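Local structure of uncharacterized protein (Bacteroides ovatus, 5CAG) at residues S226-I238 / Q245-T257. The protein probably anchors a fimbrium at the outer membrane, as a predicted lipoprotein of the FimB/Mfa2 family. Numbering follows the deposited sequence.
Sequences SEKGAIILILKFI and QEATIDVTEIIGT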
ATOM      1  N   SER A 226      -9.359   6.382  13.385  1.00177.04           N
ATOM      2  CA  SER A 226      -9.283   6.970  12.026  1.00173.24           C
ATOM      3  C   SER A 226      -9.254   8.523  12.084  1.00176.14           C
ATOM      4  O   SER A 226      -8.443   9.164  11.385  1.00173.25           O
ATOM      5  CB  SER A 226     -10.462   6.503  11.160  1.00174.41           C
ATOM      6  OG  SER A 226     -11.437   5.718  11.834  1.00181.44           O
ATOM      7  N   GLU A 227     -10.162   9.094  12.948  1.00174.13           N
ATOM      8  CA  GLU A 227     -10.446  10.511  13.260  1.00174.91           C
ATOM      9  C   GLU A 227      -9.240  11.267  13.858  1.00175.53           C
ATOM     10  O   GLU A 227      -9.180  12.499  13.740  1.00176.11           O
ATOM     11  CB  GLU A 227     -11.635  10.606  14.239  1.00180.04           C
ATOM     12  N   LYS A 228      -8.289  10.533  14.493  1.00167.96           N
ATOM     13  CA  LYS A 228      -7.054  11.077  15.080  1.00166.57           C
ATOM     14  C   LYS A 228      -5.975  11.275  13.947  1.00161.25           C
ATOM     15  O   LYS A 228      -4.809  10.874  14.096  1.00160.74           O
ATOM     16  CB  LYS A 228      -6.546  10.171  16.236  1.00170.08           C
ATOM     17  CG  LYS A 228      -7.496  10.075  17.432  1.00176.84           C
ATOM     18  CD  LYS A 228      -6.939   9.197  18.533  1.00179.83           C
ATOM     19  CE  LYS A 228      -8.015   8.798  19.502  1.00183.32           C
ATOM     20  NZ  LYS A 228      -7.505   7.844  20.517  1.00189.98           N
ATOM     21  N   GLY A 229      -6.400  11.908  12.842  1.00149.71           N
ATOM     22  CA  GLY A 229      -5.577  12.190  11.670  1.00143.13           C
ATOM     23  C   GLY A 229      -6.255  13.066  10.635  1.00135.82           C
ATOM     24  O   GLY A 229      -7.319  12.708  10.113  1.00134.89           O
ATOM     25  N   ALA A 230      -5.637  14.224  10.340  1.00123.73           N
ATOM     26  CA  ALA A 230      -6.120  15.180   9.354  1.00119.02           C
ATOM     27  C   ALA A 230      -5.556  14.830   7.992  1.00112.43           C
ATOM     28  O   ALA A 230      -4.396  14.423   7.900  1.00111.69           O
ATOM     29  CB  ALA A 230      -5.713  16.579   9.751  1.00121.87           C
ATOM     30  N   ILE A 231      -6.372  14.949   6.936  1.00100.84           N
ATOM     31  CA  ILE A 231      -5.936  14.610   5.585  1.00 94.15           C
ATOM     32  C   ILE A 231      -5.828  15.875   4.764  1.00 95.69           C
ATOM     33  O   ILE A 231      -6.834  16.517   4.479  1.00 97.17           O
ATOM     34  CB  ILE A 231      -6.839  13.553   4.938  1.00 94.40           C
ATOM     35  CG1 ILE A 231      -6.863  12.293   5.815  1.00 93.76           C
ATOM     36  CG2 ILE A 231      -6.343  13.220   3.527  1.00 92.43           C
ATOM     37  CD1 ILE A 231      -7.785  11.234   5.362  1.00 94.27           C
ATOM     38  N   ILE A 232      -4.596  16.232   4.378  1.00 89.49           N
ATOM     39  CA  ILE A 232      -4.342  17.464   3.653  1.00 88.85           C
ATOM     40  C   ILE A 232      -3.716  17.238   2.266  1.00 89.00           C
ATOM     41  O   ILE A 232      -2.664  16.615   2.110  1.00 88.20           O
ATOM     42  CB  ILE A 232      -3.489  18.410   4.523  1.00 93.98           C
ATOM     43  CG1 ILE A 232      -4.317  18.966   5.676  1.00 97.72           C
ATOM     44  CG2 ILE A 232      -2.925  19.559   3.715  1.00 95.52           C
ATOM     45  CD1 ILE A 232      -4.079  18.295   6.928  1.00112.21           C
ATOM     46  N   LEU A 233      -4.396  17.789   1.271  1.00 83.68           N
ATOM     47  CA  LEU A 233      -4.017  17.820  -0.124  1.00 81.07           C
ATOM     48  C   LEU A 233      -3.272  19.114  -0.349  1.00 85.92           C
ATOM     49  O   LEU A 233      -3.756  20.169   0.087  1.00 87.40           O
ATOM     50  CB  LEU A 233      -5.273  17.761  -0.983  1.00 80.81           C
ATOM     51  CG  LEU A 233      -5.129  17.094  -2.300  1.00 84.32           C
ATOM     52  CD1 LEU A 233      -6.470  16.630  -2.794  1.00 85.64           C
ATOM     53  CD2 LEU A 233      -4.535  18.022  -3.297  1.00 88.30           C
ATOM     54  N   ILE A 234      -2.064  19.037  -0.971  1.00 79.63           N
ATOM     55  CA  ILE A 234      -1.221  20.212  -1.227  1.00 78.43           C
ATOM     56  C   ILE A 234      -0.925  20.277  -2.697  1.00 80.89           C
ATOM     57  O   ILE A 234      -0.434  19.311  -3.268  1.00 81.08           O
ATOM     58  CB  ILE A 234       0.092  20.293  -0.388  1.00 80.91           C
ATOM     59  CG1 ILE A 234      -0.102  19.931   1.113  1.00 82.00           C
ATOM     60  CG2 ILE A 234       0.694  21.687  -0.507  1.00 83.22           C
ATOM     61  CD1 ILE A 234       0.164  18.367   1.509  1.00 86.12           C
ATOM     62  N   LEU A 235      -1.249  21.397  -3.317  1.00 76.78           N
ATOM     63  CA  LEU A 235      -0.975  21.598  -4.728  1.00 75.45           C
ATOM     64  C   LEU A 235       0.140  22.628  -4.842  1.00 80.04           C
ATOM     65  O   LEU A 235      -0.032  23.786  -4.422  1.00 81.49           O
ATOM     66  CB  LEU A 235      -2.245  22.034  -5.477  1.00 76.10           C
ATOM     67  CG  LEU A 235      -3.403  21.029  -5.529  1.00 78.76           C
ATOM     68  CD1 LEU A 235      -4.616  21.653  -6.211  1.00 79.35           C
ATOM     69  CD2 LEU A 235      -2.991  19.715  -6.236  1.00 75.58           C
ATOM     70  N   LYS A 236       1.320  22.179  -5.317  1.00 74.48           N
ATOM     71  CA  LYS A 236       2.493  23.043  -5.447  1.00 74.79           C
ATOM     72  C   LYS A 236       2.550  23.547  -6.880  1.00 80.23           C
ATOM     73  O   LYS A 236       2.856  22.769  -7.780  1.00 81.00           O
ATOM     74  CB  LYS A 236       3.763  22.282  -5.037  1.00 75.06           C
ATOM     75  CG  LYS A 236       4.969  23.141  -4.727  1.00 79.97           C
ATOM     76  CD  LYS A 236       5.856  22.465  -3.684  1.00 88.44           C
ATOM     77  CE  LYS A 236       7.312  22.534  -4.036  1.00 89.12           C
ATOM     78  NZ  LYS A 236       8.015  23.756  -3.512  1.00101.59           N
ATOM     79  N   PHE A 237       2.144  24.807  -7.116  1.00 76.00           N
ATOM     80  CA  PHE A 237       2.164  25.335  -8.471  1.00 74.89           C
ATOM     81  C   PHE A 237       3.494  25.965  -8.736  1.00 78.44           C
ATOM     82  O   PHE A 237       3.851  26.924  -8.049  1.00 81.15           O
ATOM     83  CB  PHE A 237       1.042  26.354  -8.719  1.00 78.21           C
ATOM     84  CG  PHE A 237      -0.356  25.829  -8.515  1.00 79.37           C
ATOM     85  CD1 PHE A 237      -1.038  25.202  -9.550  1.00 81.36           C
ATOM     86  CD2 PHE A 237      -1.005  25.991  -7.294  1.00 81.47           C
ATOM     87  CE1 PHE A 237      -2.327  24.698  -9.355  1.00 81.96           C
ATOM     88  CE2 PHE A 237      -2.290  25.486  -7.096  1.00 83.91           C
ATOM     89  CZ  PHE A 237      -2.943  24.840  -8.126  1.00 81.40           C
ATOM     90  N   ILE A 238       4.249  25.422  -9.710  1.00 71.08           N
ATOM     91  CA  ILE A 238       5.505  26.017 -10.153  1.00 70.35           C
ATOM     92  C   ILE A 238       5.141  26.970 -11.287  1.00 74.71           C
ATOM     93  O   ILE A 238       4.623  26.521 -12.310  1.00 74.01           O
ATOM     94  CB  ILE A 238       6.538  24.951 -10.578  1.00 71.41           C
ATOM     95  CG1 ILE A 238       6.808  23.911  -9.458  1.00 70.22           C
ATOM     96  CG2 ILE A 238       7.807  25.615 -11.095  1.00 71.06           C
ATOM     97  CD1 ILE A 238       7.397  24.477  -8.152  1.00 82.33           C
ATOM     98  N   GLN A 245       3.721  28.893  -5.719  1.00 82.39           N
ATOM     99  CA  GLN A 245       2.465  29.242  -5.062  1.00 83.21           C
ATOM    100  C   GLN A 245       1.803  27.931  -4.671  1.00 87.01           C
ATOM    101  O   GLN A 245       1.648  27.039  -5.513  1.00 85.10           O
ATOM    102  CB  GLN A 245       1.577  30.077  -5.988  1.00 85.16           C
ATOM    103  CG  GLN A 245       0.622  30.974  -5.245  1.00 98.38           C
ATOM    104  CD  GLN A 245      -0.240  31.751  -6.193  1.00112.01           C
ATOM    105  OE1 GLN A 245       0.200  32.698  -6.868  1.00109.83           O
ATOM    106  NE2 GLN A 245      -1.503  31.374  -6.236  1.00 95.65           N
ATOM    107  N   GLU A 246       1.507  27.770  -3.382  1.00 84.34           N
ATOM    108  CA  GLU A 246       0.909  26.541  -2.882  1.00 82.30           C
ATOM    109  C   GLU A 246      -0.552  26.726  -2.484  1.00 87.45           C
ATOM    110  O   GLU A 246      -0.981  27.817  -2.085  1.00 88.77           O
ATOM    111  CB  GLU A 246       1.703  26.033  -1.682  1.00 83.79           C
ATOM    112  CG  GLU A 246       2.410  24.721  -1.925  1.00 96.48           C
ATOM    113  CD  GLU A 246       3.459  24.397  -0.882  1.00123.21           C
ATOM    114  OE1 GLU A 246       3.076  24.185   0.291  1.00108.08           O
ATOM    115  OE2 GLU A 246       4.664  24.371  -1.229  1.00122.18           O
ATOM    116  N   ALA A 247      -1.313  25.643  -2.592  1.00 83.54           N
ATOM    117  CA  ALA A 247      -2.702  25.608  -2.161  1.00 84.77           C
ATOM    118  C   ALA A 247      -2.875  24.369  -1.290  1.00 90.00           C
ATOM    119  O   ALA A 247      -2.604  23.240  -1.711  1.00 87.24           O
ATOM    120  CB  ALA A 247      -3.665  25.626  -3.346  1.00 84.74           C
ATOM    121  N   THR A 248      -3.219  24.610  -0.036  1.00 90.62           N
ATOM    122  CA  THR A 248      -3.411  23.582   0.972  1.00 90.55           C
ATOM    123  C   THR A 248      -4.938  23.385   1.127  1.00 95.63           C
ATOM    124  O   THR A 248      -5.636  24.365   1.374  1.00 97.90           O
ATOM    125  CB  THR A 248      -2.695  24.028   2.266  1.00101.99           C
ATOM    126  OG1 THR A 248      -1.494  24.754   1.951  1.00104.07           O
ATOM    127  CG2 THR A 248      -2.365  22.878   3.165  1.00 98.48           C
ATOM    128  N   ILE A 249      -5.457  22.147   0.897  1.00 89.19           N
ATOM    129  CA  ILE A 249      -6.880  21.779   1.018  1.00 88.41           C
ATOM    130  C   ILE A 249      -7.029  20.662   2.026  1.00 93.90           C
ATOM    131  O   ILE A 249      -6.323  19.664   1.937  1.00 91.01           O
ATOM    132  CB  ILE A 249      -7.509  21.358  -0.325  1.00 88.59           C
ATOM    133  CG1 ILE A 249      -7.385  22.453  -1.370  1.00 89.43           C
ATOM    134  CG2 ILE A 249      -8.968  20.923  -0.144  1.00 88.09           C
ATOM    135  CD1 ILE A 249      -7.315  21.907  -2.750  1.00 94.52           C
ATOM    136  N   ASP A 250      -7.969  20.826   2.967  1.00 94.98           N
ATOM    137  CA  ASP A 250      -8.302  19.852   3.996  1.00 95.11           C
ATOM    138  C   ASP A 250      -9.430  18.983   3.454  1.00 98.65           C
ATOM    139  O   ASP A 250     -10.575  19.437   3.340  1.00100.51           O
ATOM    140  CB  ASP A 250      -8.691  20.571   5.293  1.00100.19           C
ATOM    141  CG  ASP A 250      -8.870  19.686   6.510  1.00111.78           C
ATOM    142  OD1 ASP A 250      -9.284  18.523   6.342  1.00109.21           O
ATOM    143  OD2 ASP A 250      -8.702  20.194   7.641  1.00122.90           O
ATOM    144  N   VAL A 251      -9.086  17.745   3.071  1.00 92.54           N
ATOM    145  CA  VAL A 251     -10.038  16.795   2.501  1.00 91.49           C
ATOM    146  C   VAL A 251     -10.462  15.742   3.528  1.00 96.88           C
ATOM    147  O   VAL A 251     -11.105  14.758   3.134  1.00 96.85           O
ATOM    148  CB  VAL A 251      -9.504  16.115   1.220  1.00 92.06           C
ATOM    149  CG1 VAL A 251      -9.330  17.112   0.077  1.00 91.75           C
ATOM    150  CG2 VAL A 251      -8.215  15.368   1.495  1.00 89.93           C
ATOM    151  N   THR A 252     -10.135  15.944   4.830  1.00 93.54           N
ATOM    152  CA  THR A 252     -10.480  14.978   5.874  1.00 93.79           C
ATOM    153  C   THR A 252     -11.948  14.515   5.763  1.00100.29           C
ATOM    154  O   THR A 252     -12.175  13.303   5.681  1.00 98.56           O
ATOM    155  CB  THR A 252     -10.189  15.498   7.292  1.00 98.06           C
ATOM    156  OG1 THR A 252      -8.908  16.126   7.333  1.00 98.10           O
ATOM    157  CG2 THR A 252     -10.220  14.387   8.323  1.00 92.05           C
ATOM    158  N   GLU A 253     -12.924  15.448   5.709  1.00100.29           N
ATOM    159  CA  GLU A 253     -14.329  15.013   5.662  1.00102.88           C
ATOM    160  C   GLU A 253     -14.782  14.448   4.295  1.00104.96           C
ATOM    161  O   GLU A 253     -15.818  13.787   4.259  1.00106.61           O
ATOM    162  CB  GLU A 253     -15.329  16.116   6.110  1.00108.62           C
ATOM    163  CG  GLU A 253     -15.311  16.533   7.583  1.00122.71           C
ATOM    164  CD  GLU A 253     -14.897  15.524   8.642  1.00144.17           C
ATOM    165  OE1 GLU A 253     -15.495  14.423   8.704  1.00135.49           O
ATOM    166  OE2 GLU A 253     -13.989  15.860   9.441  1.00137.64           O
ATOM    167  N   ILE A 254     -14.042  14.683   3.200  1.00 97.36           N
ATOM    168  CA  ILE A 254     -14.490  14.197   1.888  1.00 94.61           C
ATOM    169  C   ILE A 254     -13.575  13.134   1.296  1.00 93.34           C
ATOM    170  O   ILE A 254     -13.775  12.751   0.141  1.00 91.66           O
ATOM    171  CB  ILE A 254     -14.652  15.374   0.880  1.00 98.37           C
ATOM    172  CG1 ILE A 254     -13.358  16.186   0.676  1.00 97.60           C
ATOM    173  CG2 ILE A 254     -15.780  16.265   1.276  1.00103.52           C
ATOM    174  CD1 ILE A 254     -13.040  16.458  -0.779  1.00102.64           C
ATOM    175  N   ILE A 255     -12.571  12.669   2.039  1.00 87.83           N
ATOM    176  CA  ILE A 255     -11.591  11.733   1.473  1.00 84.81           C
ATOM    177  C   ILE A 255     -12.271  10.489   0.808  1.00 89.34           C
ATOM    178  O   ILE A 255     -11.850  10.106  -0.294  1.00 88.76           O
ATOM    179  CB  ILE A 255     -10.476  11.337   2.471  1.00 86.18           C
ATOM    180  CG1 ILE A 255      -9.378  10.487   1.793  1.00 83.31           C
ATOM    181  CG2 ILE A 255     -11.018  10.689   3.730  1.00 87.44           C
ATOM    182  CD1 ILE A 255      -8.651  11.159   0.610  1.00 83.63           C
ATOM    183  N   GLY A 256     -13.338   9.958   1.414  1.00 85.75           N
ATOM    184  CA  GLY A 256     -14.067   8.824   0.867  1.00 84.95           C
ATOM    185  C   GLY A 256     -14.707   9.092  -0.487  1.00 90.40           C
ATOM    186  O   GLY A 256     -14.811   8.179  -1.312  1.00 90.16           O
ATOM    187  N   THR A 257     -15.139  10.347  -0.728  1.00 88.44           N
ATOM    188  CA  THR A 257     -15.738  10.811  -1.992  1.00 89.61           C
ATOM    189  C   THR A 257     -14.755  10.607  -3.169  1.00 94.09           C
ATOM    190  O   THR A 257     -15.187  10.340  -4.297  1.00 94.20           O
ATOM    191  CB  THR A 257     -16.111  12.306  -1.840  1.00 99.42           C
ATOM    192  OG1 THR A 257     -17.042  12.442  -0.777  1.00 99.54           O
ATOM    193  CG2 THR A 257     -16.681  12.937  -3.107  1.00101.12           C
TER
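With chi1 at -45°, Thr252 turns OG1 beside its own backbone N and presents it to Ile231 N, which donates to Thr252 OG1 over 2.8 Å in a nearly straight bond (172° at the hydrogen). This link closes the open end of an antiparallel beta hairpin, strands 232-239 and 244-250. Asp250 holds the threonine in place: its OD1 accepts from Thr252 N, making an Asx turn where the second strand ends, and from Thr252 OG1, 2.6 Å from Asp250 OD1. The hydroxyl therefore gives its proton to the aspartate and takes one from Ile231. Val251 N also bonds to Ile231 O as the chain leaves the strand. Beyond this junction the ladder is regular: Leu233 with Ile249, Leu235 with Ala247 and Phe237 with Gln245 are hydrogen-bonded pairs joined in both directions.

The two faces differ. On the one carrying Leu233, Leu235, Phe237, Ala247 and Ile249, apolar groups predominate, and Phe149 of strand 134-154 packs on both leucines. Next to this row, Ile231 CG2 meets Val251 CG2 at 3.5 Å, the two side chains crossing at about a right angle, while Ile231 CD1 reaches Ile255 CG2 at 3.7 Å, bringing the short, weakly bonded helical turn after the strand against the hairpin. The other face carries Ile232, Ile234, Lys236, Glu246 and Thr248; there the methyls Ile232 CG2 and Thr248 CG2 touch diagonally. Lys236 bends along its chain, and its CD packs against Glu246 OE2, but NZ stays 4.1 Å from Glu246 OE2, too far for a salt bridge.

Strand 159-167 pairs with the edge of 232-239 that faces away from 244-250. At the far end, Phe237 turns its ring edge to the neighbouring strand, with CE2 4.0 Å from Ala247 CB and Gln245 O also lying in the ring plane.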